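Local coordinates for protein TRAP dicarboxylate transporter-DctP subunit (Desulfovibrio salexigens, PDB 4N6D) that probably binds a small organic acid in the periplasm and delivers it to a TRAP-type membrane transporter, at residues 109-114 with 172-177; 180-185 with 301-306. All blocks are in the same frame, centred on the assembly; numbering follows the deposited sequence.

Contact 1 (109-114 with 172-177); sequences ELPLGF and SGILSK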
loop_
_atom_site.group_PDB
_atom_site.type_symbol
_atom_site.label_atom_id
_atom_site.label_comp_id
_atom_site.label_asym_id
_atom_site.label_seq_id
_atom_site.Cartn_x
_atom_site.Cartn_y
_atom_site.Cartn_z
ATOM N N GLU A 109 -4.999 1.847 -6.165
ATOM C CA GLU A 109 -5.552 2.656 -5.059
ATOM C C GLU A 109 -7.051 2.404 -4.821
ATOM O O GLU A 109 -7.577 2.765 -3.799
ATOM C CB GLU A 109 -5.341 4.141 -5.346
ATOM C CG GLU A 109 -3.887 4.505 -5.531
ATOM C CD GLU A 109 -3.683 5.802 -6.297
ATOM O OE1 GLU A 109 -4.636 6.593 -6.410
ATOM O OE2 GLU A 109 -2.559 6.015 -6.790
ATOM N N LEU A 110 -7.710 1.769 -5.779
ATOM C CA LEU A 110 -9.149 1.635 -5.773
ATOM C C LEU A 110 -9.570 0.445 -4.912
ATOM O O LEU A 110 -8.787 -0.463 -4.670
ATOM C CB LEU A 110 -9.649 1.368 -7.204
ATOM C CG LEU A 110 -9.371 2.494 -8.182
ATOM C CD1 LEU A 110 -9.690 2.049 -9.617
ATOM C CD2 LEU A 110 -10.152 3.738 -7.793
ATOM N N PRO A 111 -10.829 0.436 -4.492
ATOM C CA PRO A 111 -11.381 -0.737 -3.798
ATOM C C PRO A 111 -11.621 -1.873 -4.780
ATOM O O PRO A 111 -12.644 -1.881 -5.472
ATOM C CB PRO A 111 -12.685 -0.215 -3.208
ATOM C CG PRO A 111 -13.059 0.958 -4.084
ATOM C CD PRO A 111 -11.767 1.570 -4.529
ATOM N N LEU A 112 -10.695 -2.824 -4.823
ATOM C CA LEU A 112 -10.703 -3.862 -5.835
ATOM C C LEU A 112 -10.735 -5.247 -5.228
ATOM O O LEU A 112 -10.572 -6.227 -5.937
ATOM C CB LEU A 112 -9.509 -3.722 -6.772
ATOM C CG LEU A 112 -9.513 -2.445 -7.629
ATOM C CD1 LEU A 112 -8.368 -2.456 -8.590
ATOM C CD2 LEU A 112 -10.818 -2.270 -8.398
ATOM N N GLY A 113 -10.969 -5.319 -3.928
ATOM C CA GLY A 113 -11.169 -6.593 -3.265
ATOM C C GLY A 113 -9.925 -7.331 -2.804
ATOM O O GLY A 113 -10.032 -8.480 -2.392
ATOM N N PHE A 114 -8.747 -6.709 -2.835
ATOM C CA PHE A 114 -7.557 -7.384 -2.320
ATOM C C PHE A 114 -7.641 -7.545 -0.811
ATOM O O PHE A 114 -8.092 -6.646 -0.111
ATOM C CB PHE A 114 -6.289 -6.618 -2.717
ATOM C CG PHE A 114 -5.886 -6.857 -4.150
ATOM C CD1 PHE A 114 -6.417 -6.075 -5.171
ATOM C CD2 PHE A 114 -5.029 -7.888 -4.470
ATOM C CE1 PHE A 114 -6.090 -6.311 -6.491
ATOM C CE2 PHE A 114 -4.677 -8.128 -5.809
ATOM C CZ PHE A 114 -5.214 -7.345 -6.810
ATOM N N SER A 172 -8.586 10.193 5.221
ATOM C CA SER A 172 -8.221 11.188 4.249
ATOM C C SER A 172 -8.358 10.567 2.867
ATOM O O SER A 172 -8.644 9.374 2.746
ATOM C CB SER A 172 -6.772 11.625 4.450
ATOM O OG SER A 172 -5.891 10.574 4.086
ATOM N N GLY A 173 -8.139 11.373 1.829
ATOM C CA GLY A 173 -8.077 10.835 0.475
ATOM C C GLY A 173 -9.250 9.938 0.104
ATOM O O GLY A 173 -10.407 10.272 0.345
ATOM N N ILE A 174 -8.959 8.819 -0.551
ATOM C CA ILE A 174 -10.039 7.970 -1.057
ATOM C C ILE A 174 -10.871 7.358 0.056
ATOM O O ILE A 174 -12.063 7.091 -0.126
ATOM C CB ILE A 174 -9.508 6.855 -1.985
ATOM C CG1 ILE A 174 -10.662 6.222 -2.757
ATOM C CG2 ILE A 174 -8.776 5.790 -1.221
ATOM C CD1 ILE A 174 -10.181 5.430 -3.918
ATOM N N LEU A 175 -10.250 7.098 1.198
ATOM C CA LEU A 175 -10.990 6.507 2.315
ATOM C C LEU A 175 -12.054 7.473 2.843
ATOM O O LEU A 175 -13.128 7.051 3.262
ATOM C CB LEU A 175 -10.048 6.093 3.431
ATOM C CG LEU A 175 -9.069 4.976 3.066
ATOM C CD1 LEU A 175 -8.226 4.648 4.280
ATOM C CD2 LEU A 175 -9.783 3.741 2.554
ATOM N N SER A 176 -11.766 8.773 2.834
ATOM C CA SER A 176 -12.786 9.746 3.211
ATOM C C SER A 176 -13.947 9.684 2.226
ATOM O O SER A 176 -15.107 9.728 2.616
ATOM C CB SER A 176 -12.222 11.164 3.253
ATOM O OG SER A 176 -11.362 11.304 4.360
ATOM N N LYS A 177 -13.626 9.589 0.939
ATOM C CA LYS A 177 -14.666 9.558 -0.079
ATOM C C LYS A 177 -15.557 8.348 0.157
ATOM O O LYS A 177 -16.797 8.448 0.080
ATOM C CB LYS A 177 -14.060 9.549 -1.488
ATOM C CG LYS A 177 -13.453 10.874 -1.909
ATOM C CD LYS A 177 -12.758 10.764 -3.270
ATOM C CE LYS A 177 -12.667 12.104 -3.953
ATOM N NZ LYS A 177 -14.006 12.618 -4.353
#

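Contact 2 (180-185 with 301-306); sequences ESLGAT and KDKTLP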
loop_
_atom_site.group_PDB
_atom_site.type_symbol
_atom_site.label_atom_id
_atom_site.label_comp_id
_atom_site.label_asym_id
_atom_site.label_seq_id
_atom_site.Cartn_x
_atom_site.Cartn_y
_atom_site.Cartn_z
ATOM N N GLU A 180 -17.835 8.909 3.135
ATOM C CA GLU A 180 -18.931 9.812 2.813
ATOM C C GLU A 180 -20.002 9.016 2.068
ATOM O O GLU A 180 -21.196 9.156 2.353
ATOM C CB GLU A 180 -18.455 11.006 1.974
ATOM C CG GLU A 180 -19.516 12.091 1.813
ATOM C CD GLU A 180 -19.896 12.752 3.135
ATOM O OE1 GLU A 180 -18.984 13.046 3.944
ATOM O OE2 GLU A 180 -21.107 12.976 3.364
ATOM N N SER A 181 -19.579 8.169 1.134
ATOM C CA SER A 181 -20.538 7.405 0.332
ATOM C C SER A 181 -21.337 6.409 1.169
ATOM O O SER A 181 -22.436 6.004 0.783
ATOM C CB SER A 181 -19.851 6.692 -0.838
ATOM O OG SER A 181 -19.246 5.461 -0.445
ATOM N N LEU A 182 -20.790 6.021 2.315
ATOM C CA LEU A 182 -21.472 5.085 3.218
ATOM C C LEU A 182 -22.257 5.804 4.313
ATOM O O LEU A 182 -22.794 5.174 5.219
ATOM C CB LEU A 182 -20.457 4.141 3.853
ATOM C CG LEU A 182 -19.665 3.287 2.864
ATOM C CD1 LEU A 182 -18.729 2.376 3.604
ATOM C CD2 LEU A 182 -20.592 2.480 1.963
ATOM N N GLY A 183 -22.337 7.126 4.236
ATOM C CA GLY A 183 -23.129 7.876 5.185
ATOM C C GLY A 183 -22.427 8.186 6.495
ATOM O O GLY A 183 -23.064 8.652 7.440
ATOM N N ALA A 184 -21.121 7.945 6.541
ATOM C CA ALA A 184 -20.319 8.207 7.737
ATOM C C ALA A 184 -19.747 9.609 7.653
ATOM O O ALA A 184 -19.941 10.298 6.654
ATOM C CB ALA A 184 -19.187 7.179 7.841
ATOM N N THR A 185 -19.010 10.022 8.678
ATOM C CA THR A 185 -18.480 11.388 8.740
ATOM C C THR A 185 -16.961 11.363 8.821
ATOM O O THR A 185 -16.395 11.256 9.914
ATOM C CB THR A 185 -19.067 12.139 9.945
ATOM O OG1 THR A 185 -20.491 12.076 9.874
ATOM C CG2 THR A 185 -18.636 13.602 9.959
ATOM N N LYS A 301 -19.787 -2.067 -2.293
ATOM C CA LYS A 301 -19.311 -2.069 -3.681
ATOM C C LYS A 301 -20.150 -1.158 -4.572
ATOM O O LYS A 301 -19.629 -0.366 -5.367
ATOM C CB LYS A 301 -19.374 -3.464 -4.288
ATOM C CG LYS A 301 -18.309 -4.440 -3.847
ATOM C CD LYS A 301 -18.215 -5.621 -4.834
ATOM C CE LYS A 301 -17.958 -5.134 -6.279
ATOM N NZ LYS A 301 -17.767 -6.215 -7.308
ATOM N N ASP A 302 -21.464 -1.284 -4.452
ATOM C CA ASP A 302 -22.377 -0.529 -5.282
ATOM C C ASP A 302 -22.203 0.959 -5.027
ATOM O O ASP A 302 -22.260 1.760 -5.950
ATOM C CB ASP A 302 -23.829 -0.928 -4.998
ATOM C CG ASP A 302 -24.131 -2.361 -5.380
ATOM O OD1 ASP A 302 -23.307 -2.997 -6.075
ATOM O OD2 ASP A 302 -25.209 -2.859 -4.974
ATOM N N LYS A 303 -21.989 1.320 -3.764
ATOM C CA LYS A 303 -21.904 2.726 -3.387
ATOM C C LYS A 303 -20.578 3.331 -3.773
ATOM O O LYS A 303 -20.460 4.554 -3.855
ATOM C CB LYS A 303 -22.155 2.896 -1.881
ATOM C CG LYS A 303 -23.636 2.683 -1.506
ATOM C CD LYS A 303 -23.805 2.468 -0.003
ATOM C CE LYS A 303 -25.256 2.257 0.422
ATOM N NZ LYS A 303 -26.089 3.509 0.391
ATOM N N THR A 304 -19.575 2.485 -4.005
ATOM C CA THR A 304 -18.230 2.994 -4.276
ATOM C C THR A 304 -17.865 2.814 -5.761
ATOM O O THR A 304 -16.792 3.196 -6.195
ATOM C CB THR A 304 -17.137 2.392 -3.335
ATOM O OG1 THR A 304 -17.053 0.976 -3.477
ATOM C CG2 THR A 304 -17.417 2.729 -1.884
ATOM N N LEU A 305 -18.781 2.264 -6.544
ATOM C CA LEU A 305 -18.529 2.114 -7.983
ATOM C C LEU A 305 -18.149 3.445 -8.680
ATOM O O LEU A 305 -17.294 3.445 -9.566
ATOM C CB LEU A 305 -19.719 1.435 -8.674
ATOM C CG LEU A 305 -19.492 0.959 -10.114
ATOM C CD1 LEU A 305 -18.209 0.134 -10.256
ATOM C CD2 LEU A 305 -20.680 0.145 -10.567
ATOM N N PRO A 306 -18.726 4.585 -8.259
ATOM C CA PRO A 306 -18.295 5.865 -8.849
ATOM C C PRO A 306 -16.785 6.144 -8.751
ATOM O O PRO A 306 -16.248 6.850 -9.618
ATOM C CB PRO A 306 -19.096 6.903 -8.074
ATOM C CG PRO A 306 -20.337 6.143 -7.628
ATOM C CD PRO A 306 -19.887 4.749 -7.355
HETATM O O HOH W 1 -24.910 5.522 2.094
#

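Contact 1 (109-114 with 172-177)
Ile-174, in the first turn of helix 173-181, touches three consecutive residues of the loop 109-114, and its CD1 methyl makes the nearest approach to each of them. The apolar part of the contact is methyl against side-chain carbon: CD1 of Ile-174 lies 4.2 Å from CD2 of Leu-110 and the same 4.2 Å from CD of the Pro-111 ring. CG1 stands anti to the backbone N (chi1 -166°) and the chain runs on extended through chi2, which carries CD1 out from the helix to the loop. Leu-110 starts its side chain away from the helix, yet the CD2 branch turns back far enough to meet that methyl.

The loop leads from strand 90-94 toward helix 117-131 in a solute-binding protein of the DctP family, whose fold is two lobes around a ligand cleft. Helix 294-317 packs against both partners, with Ile-308 and Trp-311 on Leu-110 and Leu-307 on Ile-174.

Where carbon meets oxygen, the partner is backbone. The carbonyl O of Glu-109 faces the isoleucine, 3.7 Å from CD1 of Ile-174 and 4.2 Å from its CG2, contacts of van der Waals kind. Within 172-177, Ser-176 N donates to Ser-172 O at 3.2 Å.

Contact 2 (180-185 with 301-306)
Lys-303 reaches from helix 294-317 to the C-terminal end of helix 173-181, and its side chain can be followed outward past Ser-181 and Leu-182. Lys-303 CB sets out toward that helix end and sits 4.1 Å from Ser-181 OG. CG lies anti to the lysine's own carbonyl carbon (chi1 -73°), and the chain then stays extended as far as CE. This brings Lys-303 CD against Leu-182, 3.8 Å from its CD2; the two side chains cross at a slant. The same Lys-303 CD is 3.9 Å from the carbonyl O of Ser-181. At the last torsion the chain bends (chi4 -74°), and Lys-303 NZ gives a hydrogen bond to a water 2.9 Å away. That water in turn donates to Ser-181 O at 2.8 Å, so the ammonium group reaches the helix terminus through one solvent molecule.

The terminus is a Schellman motif. Gly-183, with positive phi, is the C-prime residue: its N binds Glu-180 O, and Ala-184 N binds Leu-179 O. The chain then turns into strand 185-187 of the two-stranded parallel sheet with 168-170, so helix 173-181 is the crossover of a beta-alpha-beta unit. The positive charge of Lys-303 near this carbonyl end probably suits the helix dipole.

Ser-181 OG also lies 3.7 Å from Lys-303 O, a contact and not a bond, and rests 3.6 Å from the CG2 methyl of Thr-304. Both hydroxyls turn back onto their own helices, Ser-181 OG bonding to Ile-178 O and Thr-304 OG1 to Ile-300 O. Thr-304 therefore presents its methyl to the serine, while Ile-178 also packs against the threonine and Leu-164 against Leu-182.

Contact 1 and contact 2 have centres about 10 Å apart and lie on the same side of the chain's centre. Helix 173-181 serves both, its first turn in contact 1 and its C-terminal end in contact 2. Along the chain they come in series: both segments of 109-114 with 172-177 precede those of 180-185 with 301-306. They also touch directly by packing, CG of Pro-111 lying 4.0 Å from OG1 of Thr-304. One short helix is thus packed against an early loop and, much later in the sequence, against helix 294-317, which joins distant parts of the chain into one packed region of this solute-binding protein.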